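PDB 2XPI: anaphase-promoting complex subunit cut9, which serves as a subunit of the anaphase-promoting complex/cyclosome, the E3 ubiquitin ligase that controls progression through mitosis and G1, and homodimerizes through TPR repeats 1-7. Local coordinates for residues A[123-128]-A[153-158]. Numbering follows the deposited sequence.
Sequences LAQVYC and RYLAAF
Helix segments 123-128 and 153-158 run side by side in nearly the same direction, their axes 24° apart and 10.8 Å from each other at closest approach, with Ala124 and Leu155 the nearest pair of CA atoms at 7.7 Å. Leu155 carries the contact from its side, since each pair within 4.5 Å includes it. Its CB already points toward helix 117-129, and CG, anti to the backbone N (chi1 -167°), carries the branch point across the gap; chi2 (50°) then sends the two methyls to different neighbours. CD2 meets the methyl of Ala124, with CB and CD2 3.6 Å apart, and lies 3.7 Å from the backbone N of Gln125. CD1 turns instead to the next turn of the helix, where it comes 3.8 Å from SG of Cys128. The side chain of Gln125, bent at chi2, crosses that of Leu155 at about a right angle and brings its CG to 4.1 Å from CD2 of Leu155.

The segments belong to TPR 2 and TPR 3, and both lie on the first helix of their repeat; Leu140 of the intervening helix 133-142 touches both Ala124 and Leu155, as expected where successive TPR motifs stack. Gln98 of the second subunit packs on Cys128, Leu155 and Phe158, so the contact is itself part of the homodimer interface, which TPR repeats 1-7 form. No hydrogen bond links the two segments, and all four touching residues are buried, so their direct contact rests on van der Waals packing of one leucine against a small methyl, a thiol and the aliphatic part of a glutamine.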
ATOM      1  N   LEU A 123     -16.878  -7.184   6.045  1.00 39.95           N
ATOM      2  CA  LEU A 123     -16.545  -5.836   6.496  1.00 39.40           C
ATOM      3  C   LEU A 123     -15.050  -5.783   6.784  1.00 42.36           C
ATOM      4  O   LEU A 123     -14.349  -4.851   6.373  1.00 42.95           O
ATOM      5  CB  LEU A 123     -17.320  -5.488   7.758  1.00 37.86           C
ATOM      6  CG  LEU A 123     -17.632  -4.015   8.030  1.00 39.69           C
ATOM      7  CD1 LEU A 123     -17.551  -3.683   9.521  1.00 39.83           C
ATOM      8  CD2 LEU A 123     -16.776  -3.059   7.214  1.00 40.06           C
ATOM      9  N   ALA A 124     -14.570  -6.796   7.504  1.00 43.26           N
ATOM     10  CA  ALA A 124     -13.146  -6.958   7.773  1.00 41.79           C
ATOM     11  C   ALA A 124     -12.319  -6.935   6.482  1.00 39.74           C
ATOM     12  O   ALA A 124     -11.241  -6.333   6.447  1.00 41.38           O
ATOM     13  CB  ALA A 124     -12.907  -8.246   8.544  1.00 42.29           C
ATOM     14  N   GLN A 125     -12.828  -7.578   5.430  1.00 37.45           N
ATOM     15  CA  GLN A 125     -12.169  -7.616   4.124  1.00 40.20           C
ATOM     16  C   GLN A 125     -11.889  -6.229   3.596  1.00 42.48           C
ATOM     17  O   GLN A 125     -10.794  -5.942   3.089  1.00 43.08           O
ATOM     18  CB  GLN A 125     -13.056  -8.311   3.107  1.00 44.58           C
ATOM     19  CG  GLN A 125     -12.757  -9.768   2.913  1.00 49.80           C
ATOM     20  CD  GLN A 125     -11.500  -9.961   2.125  1.00 54.41           C
ATOM     21  OE1 GLN A 125     -11.538 -10.308   0.946  1.00 56.63           O
ATOM     22  NE2 GLN A 125     -10.369  -9.709   2.759  1.00 55.84           N
ATOM     23  N   VAL A 126     -12.898  -5.370   3.709  1.00 41.80           N
ATOM     24  CA  VAL A 126     -12.791  -4.004   3.232  1.00 42.14           C
ATOM     25  C   VAL A 126     -11.630  -3.322   3.955  1.00 44.21           C
ATOM     26  O   VAL A 126     -10.764  -2.693   3.328  1.00 48.27           O
ATOM     27  CB  VAL A 126     -14.142  -3.223   3.418  1.00 36.90           C
ATOM     28  CG1 VAL A 126     -14.006  -1.788   2.974  1.00 37.06           C
ATOM     29  CG2 VAL A 126     -15.290  -3.915   2.662  1.00 34.33           C
ATOM     30  N   TYR A 127     -11.584  -3.458   5.271  1.00 42.39           N
ATOM     31  CA  TYR A 127     -10.509  -2.833   6.032  1.00 45.12           C
ATOM     32  C   TYR A 127      -9.143  -3.320   5.577  1.00 48.73           C
ATOM     33  O   TYR A 127      -8.190  -2.553   5.569  1.00 50.38           O
ATOM     34  CB  TYR A 127     -10.665  -3.091   7.530  1.00 44.69           C
ATOM     35  CG  TYR A 127     -11.898  -2.476   8.143  1.00 42.31           C
ATOM     36  CD1 TYR A 127     -12.600  -1.472   7.477  1.00 43.96           C
ATOM     37  CD2 TYR A 127     -12.361  -2.894   9.378  1.00 40.00           C
ATOM     38  CE1 TYR A 127     -13.743  -0.903   8.027  1.00 42.66           C
ATOM     39  CE2 TYR A 127     -13.491  -2.340   9.937  1.00 41.80           C
ATOM     40  CZ  TYR A 127     -14.180  -1.342   9.255  1.00 43.38           C
ATOM     41  OH  TYR A 127     -15.294  -0.772   9.816  1.00 46.16           O
ATOM     42  N   CYS A 128      -9.040  -4.597   5.215  1.00 49.75           N
ATOM     43  CA  CYS A 128      -7.767  -5.147   4.755  1.00 49.87           C
ATOM     44  C   CYS A 128      -7.330  -4.564   3.438  1.00 49.05           C
ATOM     45  O   CYS A 128      -6.127  -4.406   3.192  1.00 51.77           O
ATOM     46  CB  CYS A 128      -7.837  -6.657   4.601  1.00 50.83           C
ATOM     47  SG  CYS A 128      -7.666  -7.530   6.136  1.00 61.75           S
ATOM     48  N   ARG A 153     -11.504 -16.641  11.233  1.00 49.89           N
ATOM     49  CA  ARG A 153     -10.237 -17.111  11.785  1.00 48.56           C
ATOM     50  C   ARG A 153      -9.107 -16.906  10.769  1.00 46.86           C
ATOM     51  O   ARG A 153      -8.055 -16.348  11.089  1.00 49.17           O
ATOM     52  CB  ARG A 153     -10.345 -18.585  12.183  1.00 47.49           C
ATOM     53  CG  ARG A 153      -9.205 -19.081  13.025  1.00 48.70           C
ATOM     54  CD  ARG A 153      -9.487 -20.475  13.565  1.00 55.00           C
ATOM     55  NE  ARG A 153      -9.113 -20.565  14.976  1.00 62.24           N
ATOM     56  CZ  ARG A 153      -9.972 -20.504  15.988  1.00 67.97           C
ATOM     57  NH1 ARG A 153     -11.273 -20.389  15.757  1.00 68.62           N
ATOM     58  NH2 ARG A 153      -9.531 -20.575  17.237  1.00 72.77           N
ATOM     59  N   TYR A 154      -9.325 -17.359   9.543  1.00 41.65           N
ATOM     60  CA  TYR A 154      -8.376 -17.081   8.494  1.00 42.44           C
ATOM     61  C   TYR A 154      -8.009 -15.596   8.407  1.00 44.55           C
ATOM     62  O   TYR A 154      -6.825 -15.241   8.348  1.00 43.87           O
ATOM     63  CB  TYR A 154      -8.912 -17.536   7.149  1.00 42.23           C
ATOM     64  CG  TYR A 154      -8.033 -17.115   6.005  1.00 42.58           C
ATOM     65  CD1 TYR A 154      -6.812 -17.750   5.778  1.00 44.86           C
ATOM     66  CD2 TYR A 154      -8.414 -16.093   5.145  1.00 41.68           C
ATOM     67  CE1 TYR A 154      -5.982 -17.370   4.729  1.00 45.76           C
ATOM     68  CE2 TYR A 154      -7.596 -15.706   4.084  1.00 42.85           C
ATOM     69  CZ  TYR A 154      -6.377 -16.345   3.886  1.00 45.72           C
ATOM     70  OH  TYR A 154      -5.561 -15.984   2.839  1.00 46.77           O
ATOM     71  N   LEU A 155      -9.023 -14.729   8.384  1.00 45.09           N
ATOM     72  CA  LEU A 155      -8.776 -13.310   8.131  1.00 43.91           C
ATOM     73  C   LEU A 155      -8.121 -12.609   9.319  1.00 43.29           C
ATOM     74  O   LEU A 155      -7.249 -11.760   9.135  1.00 45.84           O
ATOM     75  CB  LEU A 155     -10.044 -12.586   7.705  1.00 45.00           C
ATOM     76  CG  LEU A 155      -9.756 -11.190   7.145  1.00 47.36           C
ATOM     77  CD1 LEU A 155      -8.671 -11.231   6.087  1.00 45.44           C
ATOM     78  CD2 LEU A 155     -11.016 -10.562   6.588  1.00 48.78           C
ATOM     79  N   ALA A 156      -8.525 -12.975  10.533  1.00 40.21           N
ATOM     80  CA  ALA A 156      -7.892 -12.435  11.729  1.00 38.57           C
ATOM     81  C   ALA A 156      -6.415 -12.840  11.766  1.00 41.36           C
ATOM     82  O   ALA A 156      -5.550 -12.015  12.035  1.00 42.85           O
ATOM     83  CB  ALA A 156      -8.613 -12.884  12.987  1.00 34.22           C
ATOM     84  N   ALA A 157      -6.135 -14.107  11.486  1.00 40.85           N
ATOM     85  CA  ALA A 157      -4.761 -14.590  11.424  1.00 41.19           C
ATOM     86  C   ALA A 157      -3.984 -13.842  10.350  1.00 42.86           C
ATOM     87  O   ALA A 157      -2.838 -13.430  10.556  1.00 43.80           O
ATOM     88  CB  ALA A 157      -4.732 -16.096  11.143  1.00 39.44           C
ATOM     89  N   PHE A 158      -4.612 -13.684   9.191  1.00 43.02           N
ATOM     90  CA  PHE A 158      -3.991 -12.993   8.076  1.00 41.70           C
ATOM     91  C   PHE A 158      -3.585 -11.570   8.467  1.00 43.50           C
ATOM     92  O   PHE A 158      -2.531 -11.099   8.049  1.00 46.14           O
ATOM     93  CB  PHE A 158      -4.957 -12.966   6.914  1.00 40.69           C
ATOM     94  CG  PHE A 158      -4.436 -12.258   5.712  1.00 41.45           C
ATOM     95  CD1 PHE A 158      -4.453 -10.871   5.648  1.00 43.76           C
ATOM     96  CD2 PHE A 158      -3.983 -12.977   4.612  1.00 39.83           C
ATOM     97  CE1 PHE A 158      -3.984 -10.208   4.524  1.00 43.89           C
ATOM     98  CE2 PHE A 158      -3.515 -12.331   3.488  1.00 40.26           C
ATOM     99  CZ  PHE A 158      -3.511 -10.946   3.441  1.00 42.91           C
TER